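Local atomic coordinates of Afp3 (Serratia entomophila, PDB entry 6RBN), a protein that probably forms part of the contractile sheath around the inner tube of the anti-feeding prophage, a phage-tail-like injection system. Residues E370-Q374 with L375-R379; Y387-R390 with L391-Q394. All blocks are in the same frame, centred on the assembly; numbering follows the deposited sequence.

Contacts 1 and 2 lie at the two ends of helix 374-392, inside the C-terminal domain of the tail sheath family. Contact 1 comes first along the chain: the loop that follows helix 347-364 turns at residues 370-374 and starts the helix. Contact 2 takes in its last turn and the residues just beyond, where 391-394 lead out toward strand 406-409. The centres of the two contacts are 23 Å apart and their nearest atoms about 9 Å, so they do not touch; helix 374-392 links them, and strand 425-432 packs against both. Contact 1 also meets chains of Afp1 and Afp2, and contact 2 meets chains of Afp1, consistent with one helix spanning junctions between the inner tube and the sheath.

Contact 1: residues E370-Q374 with L375-R379; sequences EPNSQ and LTWKR
Asn372 and Trp377 meet through a side-chain hydrogen bond: the N-H at NE1 of Trp377 donates to OD1 of Asn372 at 2.6 Å, with the oxygen in the indole plane although the amide itself is turned 76° from the ring. With CG anti to the backbone N (chi1 -166°), Asn372 brings its short amide to the ring edge. One indole face is covered by the backbone: Ser373 O and the CA of Gln374 lie over it. This is the entry to helix 374-392. Ser373 occupies the N-cap position, and Ser373 O accepts a bond from Trp377 N at 3.2 Å. Before it, Asn372 centres an inverse gamma turn, in which Ser373 N bonds to Pro371 O. That same oxygen receives Thr376 OG1 at 2.7 Å, so two donors grip it; the beta-branched threonine suits the spot because its methyl CG2 meanwhile packs on Glu370 CB at 3.8 Å. Farther round, Gln374 bends at chi2 (-89°) and lays NE2 alongside the aliphatic chain of Lys378, 3.4 Å from CE. Their polar ends are bound elsewhere, Gln374 OE1 to Val106 of a chain of Afp1 and Lys378 NZ to Gln381. Met426 of strand 425-432 packs on Asn372, Thr376 and Trp377.

Contact 2: residues Y387-R390 with L391-Q394; sequences YLYR and LWQQ
The last turn of helix 374-392 and the residues just beyond it make up this contact, in which side chains three or four positions apart meet. Tyr387 and Leu391 form its apolar side: the leucine CG lies over one face of the phenol ring, and its methyl CD1 comes within 3.6 Å of Tyr387 CE2. That one methyl, CD1, serves both neighbours, since it also lies 4.3 Å from Leu388 CD2; an apolar leucine suits a place between a phenol ring and another leucine. Tyr389 meets two partners. On one side its CE1 approaches the six-membered ring of Trp392, 4.0 Å from CE3 and near the indole plane; the rings are oblique, their planes 48° apart. On the other, Gln393 OE1 lies 3.2 Å from Tyr389 CE2. Gln393 reaches it because CG sits between the backbone N and the carbonyl carbon (chi1 69°) and the chain then runs extended, which also sets NE2 beside CB of Arg390 at 3.9 Å. The backbone closes the turn with Trp392 N bonded to Leu388 O at 3.3 Å and Gln393 N to Tyr389 O at 3.1 Å. Gln394, already past the helix, brings its CD to 3.2 Å from Arg390 O. Trp392 also packs on chains of Afp1. Within the chain, Tyr387 rests on Ala356 and Ile360 of helix 347-364, whereas Leu388 packs on Tyr406 and Val408 of strand 406-409 and on Val430 and Met432 of strand 425-432.

Contact 1: residues E370-Q374 with L375-R379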
loop_
_atom_site.group_PDB
_atom_site.type_symbol
_atom_site.label_atom_id
_atom_site.label_comp_id
_atom_site.label_asym_id
_atom_site.label_seq_id
_atom_site.Cartn_x
_atom_site.Cartn_y
_atom_site.Cartn_z
ATOM N N GLU D 370 -3.282 -15.248 -49.130
ATOM C CA GLU D 370 -2.542 -15.380 -47.892
ATOM C C GLU D 370 -1.701 -16.649 -47.946
ATOM O O GLU D 370 -1.932 -17.508 -48.799
ATOM C CB GLU D 370 -3.516 -15.421 -46.718
ATOM C CG GLU D 370 -4.251 -14.126 -46.476
ATOM C CD GLU D 370 -3.344 -13.025 -45.976
ATOM O OE1 GLU D 370 -2.377 -13.333 -45.249
ATOM O OE2 GLU D 370 -3.593 -11.851 -46.310
ATOM N N PRO D 371 -0.689 -16.779 -47.084
ATOM C CA PRO D 371 0.025 -18.058 -46.998
ATOM C C PRO D 371 -0.882 -19.167 -46.492
ATOM O O PRO D 371 -1.539 -19.033 -45.459
ATOM C CB PRO D 371 1.159 -17.762 -46.013
ATOM C CG PRO D 371 1.381 -16.316 -46.139
ATOM C CD PRO D 371 0.036 -15.715 -46.367
ATOM N N ASN D 372 -0.918 -20.273 -47.236
ATOM C CA ASN D 372 -1.818 -21.385 -46.934
ATOM C C ASN D 372 -1.205 -22.209 -45.805
ATOM O O ASN D 372 -0.661 -23.296 -46.001
ATOM C CB ASN D 372 -2.063 -22.222 -48.181
ATOM C CG ASN D 372 -3.224 -23.182 -48.027
ATOM O OD1 ASN D 372 -3.878 -23.230 -46.986
ATOM N ND2 ASN D 372 -3.488 -23.956 -49.067
ATOM N N SER D 373 -1.308 -21.676 -44.595
ATOM C CA SER D 373 -0.758 -22.290 -43.398
ATOM C C SER D 373 -1.857 -22.440 -42.352
ATOM O O SER D 373 -2.994 -22.017 -42.550
ATOM C CB SER D 373 0.412 -21.468 -42.856
ATOM O OG SER D 373 -0.022 -20.191 -42.423
ATOM N N GLN D 374 -1.496 -23.048 -41.222
ATOM C CA GLN D 374 -2.471 -23.313 -40.172
ATOM C C GLN D 374 -2.853 -22.044 -39.424
ATOM O O GLN D 374 -3.925 -21.994 -38.820
ATOM C CB GLN D 374 -1.906 -24.365 -39.215
ATOM C CG GLN D 374 -2.923 -25.138 -38.389
ATOM C CD GLN D 374 -3.255 -24.491 -37.068
ATOM O OE1 GLN D 374 -2.473 -23.728 -36.522
ATOM N NE2 GLN D 374 -4.411 -24.824 -36.529
ATOM N N LEU D 375 -2.004 -21.017 -39.469
ATOM C CA LEU D 375 -2.348 -19.719 -38.896
ATOM C C LEU D 375 -3.443 -19.032 -39.696
ATOM O O LEU D 375 -4.293 -18.351 -39.116
ATOM C CB LEU D 375 -1.085 -18.854 -38.812
ATOM C CG LEU D 375 -0.973 -17.451 -38.196
ATOM C CD1 LEU D 375 -1.319 -16.347 -39.178
ATOM C CD2 LEU D 375 -1.838 -17.328 -36.964
ATOM N N THR D 376 -3.442 -19.192 -41.017
ATOM C CA THR D 376 -4.480 -18.595 -41.847
ATOM C C THR D 376 -5.801 -19.339 -41.705
ATOM O O THR D 376 -6.865 -18.714 -41.712
ATOM C CB THR D 376 -4.020 -18.572 -43.307
ATOM O OG1 THR D 376 -2.767 -17.884 -43.395
ATOM C CG2 THR D 376 -5.010 -17.852 -44.197
ATOM N N TRP D 377 -5.745 -20.660 -41.519
ATOM C CA TRP D 377 -6.955 -21.471 -41.410
ATOM C C TRP D 377 -7.728 -21.154 -40.140
ATOM O O TRP D 377 -8.954 -21.294 -40.113
ATOM C CB TRP D 377 -6.587 -22.953 -41.422
ATOM C CG TRP D 377 -5.884 -23.396 -42.653
ATOM C CD1 TRP D 377 -5.828 -22.749 -43.849
ATOM C CD2 TRP D 377 -5.061 -24.553 -42.784
ATOM N NE1 TRP D 377 -5.053 -23.452 -44.729
ATOM C CE2 TRP D 377 -4.565 -24.564 -44.097
ATOM C CE3 TRP D 377 -4.708 -25.594 -41.920
ATOM C CZ2 TRP D 377 -3.737 -25.569 -44.567
ATOM C CZ3 TRP D 377 -3.885 -26.589 -42.391
ATOM C CH2 TRP D 377 -3.409 -26.572 -43.701
ATOM N N LYS D 378 -7.034 -20.729 -39.085
ATOM C CA LYS D 378 -7.704 -20.305 -37.866
ATOM C C LYS D 378 -8.226 -18.880 -37.969
ATOM O O LYS D 378 -9.206 -18.536 -37.305
ATOM C CB LYS D 378 -6.757 -20.425 -36.673
ATOM C CG LYS D 378 -6.160 -21.809 -36.412
ATOM C CD LYS D 378 -7.145 -22.829 -35.855
ATOM C CE LYS D 378 -7.600 -23.830 -36.909
ATOM N NZ LYS D 378 -8.463 -24.896 -36.343
ATOM N N ARG D 379 -7.581 -18.036 -38.780
ATOM C CA ARG D 379 -8.106 -16.696 -39.020
ATOM C C ARG D 379 -9.361 -16.738 -39.871
ATOM O O ARG D 379 -10.214 -15.851 -39.764
ATOM C CB ARG D 379 -7.051 -15.821 -39.691
ATOM C CG ARG D 379 -5.871 -15.478 -38.812
ATOM C CD ARG D 379 -4.820 -14.690 -39.577
ATOM N NE ARG D 379 -5.279 -13.356 -39.945
ATOM C CZ ARG D 379 -5.540 -12.969 -41.189
ATOM N NH1 ARG D 379 -5.391 -13.818 -42.196
ATOM N NH2 ARG D 379 -5.954 -11.733 -41.428
#

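Contact 2: residues Y387-R390 with L391-Q394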
loop_
_atom_site.group_PDB
_atom_site.type_symbol
_atom_site.label_atom_id
_atom_site.label_comp_id
_atom_site.label_asym_id
_atom_site.label_seq_id
_atom_site.Cartn_x
_atom_site.Cartn_y
_atom_site.Cartn_z
ATOM N N TYR D 387 -19.317 -14.497 -37.570
ATOM C CA TYR D 387 -20.501 -14.166 -38.352
ATOM C C TYR D 387 -21.681 -15.037 -37.952
ATOM O O TYR D 387 -22.806 -14.547 -37.808
ATOM C CB TYR D 387 -20.209 -14.315 -39.845
ATOM C CG TYR D 387 -21.402 -13.999 -40.707
ATOM C CD1 TYR D 387 -21.802 -12.689 -40.910
ATOM C CD2 TYR D 387 -22.140 -15.010 -41.305
ATOM C CE1 TYR D 387 -22.898 -12.394 -41.687
ATOM C CE2 TYR D 387 -23.237 -14.724 -42.079
ATOM C CZ TYR D 387 -23.610 -13.416 -42.267
ATOM O OH TYR D 387 -24.704 -13.124 -43.042
ATOM N N LEU D 388 -21.446 -16.337 -37.778
ATOM C CA LEU D 388 -22.532 -17.249 -37.447
ATOM C C LEU D 388 -23.008 -17.088 -36.015
ATOM O O LEU D 388 -24.131 -17.490 -35.704
ATOM C CB LEU D 388 -22.100 -18.692 -37.680
ATOM C CG LEU D 388 -21.787 -19.084 -39.117
ATOM C CD1 LEU D 388 -21.307 -20.511 -39.156
ATOM C CD2 LEU D 388 -22.997 -18.897 -39.991
ATOM N N TYR D 389 -22.183 -16.526 -35.135
ATOM C CA TYR D 389 -22.647 -16.260 -33.781
ATOM C C TYR D 389 -23.617 -15.091 -33.749
ATOM O O TYR D 389 -24.600 -15.128 -33.003
ATOM C CB TYR D 389 -21.469 -15.985 -32.852
ATOM C CG TYR D 389 -21.882 -15.762 -31.417
ATOM C CD1 TYR D 389 -22.227 -16.830 -30.603
ATOM C CD2 TYR D 389 -21.937 -14.485 -30.880
ATOM C CE1 TYR D 389 -22.609 -16.633 -29.296
ATOM C CE2 TYR D 389 -22.327 -14.278 -29.581
ATOM C CZ TYR D 389 -22.656 -15.355 -28.791
ATOM O OH TYR D 389 -23.038 -15.147 -27.488
ATOM N N ARG D 390 -23.368 -14.050 -34.540
ATOM C CA ARG D 390 -24.261 -12.902 -34.522
ATOM C C ARG D 390 -25.468 -13.078 -35.433
ATOM O O ARG D 390 -26.304 -12.175 -35.500
ATOM C CB ARG D 390 -23.510 -11.619 -34.885
ATOM C CG ARG D 390 -22.966 -11.555 -36.292
ATOM C CD ARG D 390 -22.345 -10.188 -36.558
ATOM N NE ARG D 390 -21.178 -9.921 -35.719
ATOM C CZ ARG D 390 -19.923 -10.183 -36.073
ATOM N NH1 ARG D 390 -19.663 -10.708 -37.261
ATOM N NH2 ARG D 390 -18.925 -9.906 -35.244
ATOM N N LEU D 391 -25.570 -14.202 -36.146
ATOM C CA LEU D 391 -26.862 -14.599 -36.692
ATOM C C LEU D 391 -27.686 -15.345 -35.658
ATOM O O LEU D 391 -28.908 -15.182 -35.601
ATOM C CB LEU D 391 -26.699 -15.480 -37.929
ATOM C CG LEU D 391 -26.252 -14.883 -39.254
ATOM C CD1 LEU D 391 -26.117 -16.000 -40.258
ATOM C CD2 LEU D 391 -27.262 -13.864 -39.725
ATOM N N TRP D 392 -27.032 -16.176 -34.847
ATOM C CA TRP D 392 -27.746 -16.955 -33.842
ATOM C C TRP D 392 -28.321 -16.067 -32.748
ATOM O O TRP D 392 -29.429 -16.316 -32.261
ATOM C CB TRP D 392 -26.819 -17.997 -33.229
ATOM C CG TRP D 392 -27.476 -18.771 -32.150
ATOM C CD1 TRP D 392 -28.496 -19.658 -32.284
ATOM C CD2 TRP D 392 -27.192 -18.697 -30.753
ATOM N NE1 TRP D 392 -28.849 -20.163 -31.061
ATOM C CE2 TRP D 392 -28.063 -19.585 -30.102
ATOM C CE3 TRP D 392 -26.276 -17.970 -29.991
ATOM C CZ2 TRP D 392 -28.048 -19.767 -28.726
ATOM C CZ3 TRP D 392 -26.261 -18.154 -28.626
ATOM C CH2 TRP D 392 -27.141 -19.044 -28.007
ATOM N N GLN D 393 -27.598 -15.024 -32.355
ATOM C CA GLN D 393 -28.073 -14.199 -31.256
ATOM C C GLN D 393 -29.055 -13.128 -31.699
ATOM O O GLN D 393 -29.536 -12.368 -30.853
ATOM C CB GLN D 393 -26.902 -13.551 -30.518
ATOM C CG GLN D 393 -26.163 -12.507 -31.303
ATOM C CD GLN D 393 -25.035 -11.902 -30.502
ATOM O OE1 GLN D 393 -24.842 -12.244 -29.338
ATOM N NE2 GLN D 393 -24.290 -10.993 -31.118
ATOM N N GLN D 394 -29.375 -13.044 -32.988
ATOM C CA GLN D 394 -30.472 -12.205 -33.442
ATOM C C GLN D 394 -31.639 -13.025 -33.976
ATOM O O GLN D 394 -32.559 -12.462 -34.574
ATOM C CB GLN D 394 -29.989 -11.202 -34.489
ATOM C CG GLN D 394 -29.541 -11.790 -35.797
ATOM C CD GLN D 394 -28.943 -10.736 -36.704
ATOM O OE1 GLN D 394 -28.899 -9.560 -36.353
ATOM N NE2 GLN D 394 -28.477 -11.152 -37.873
#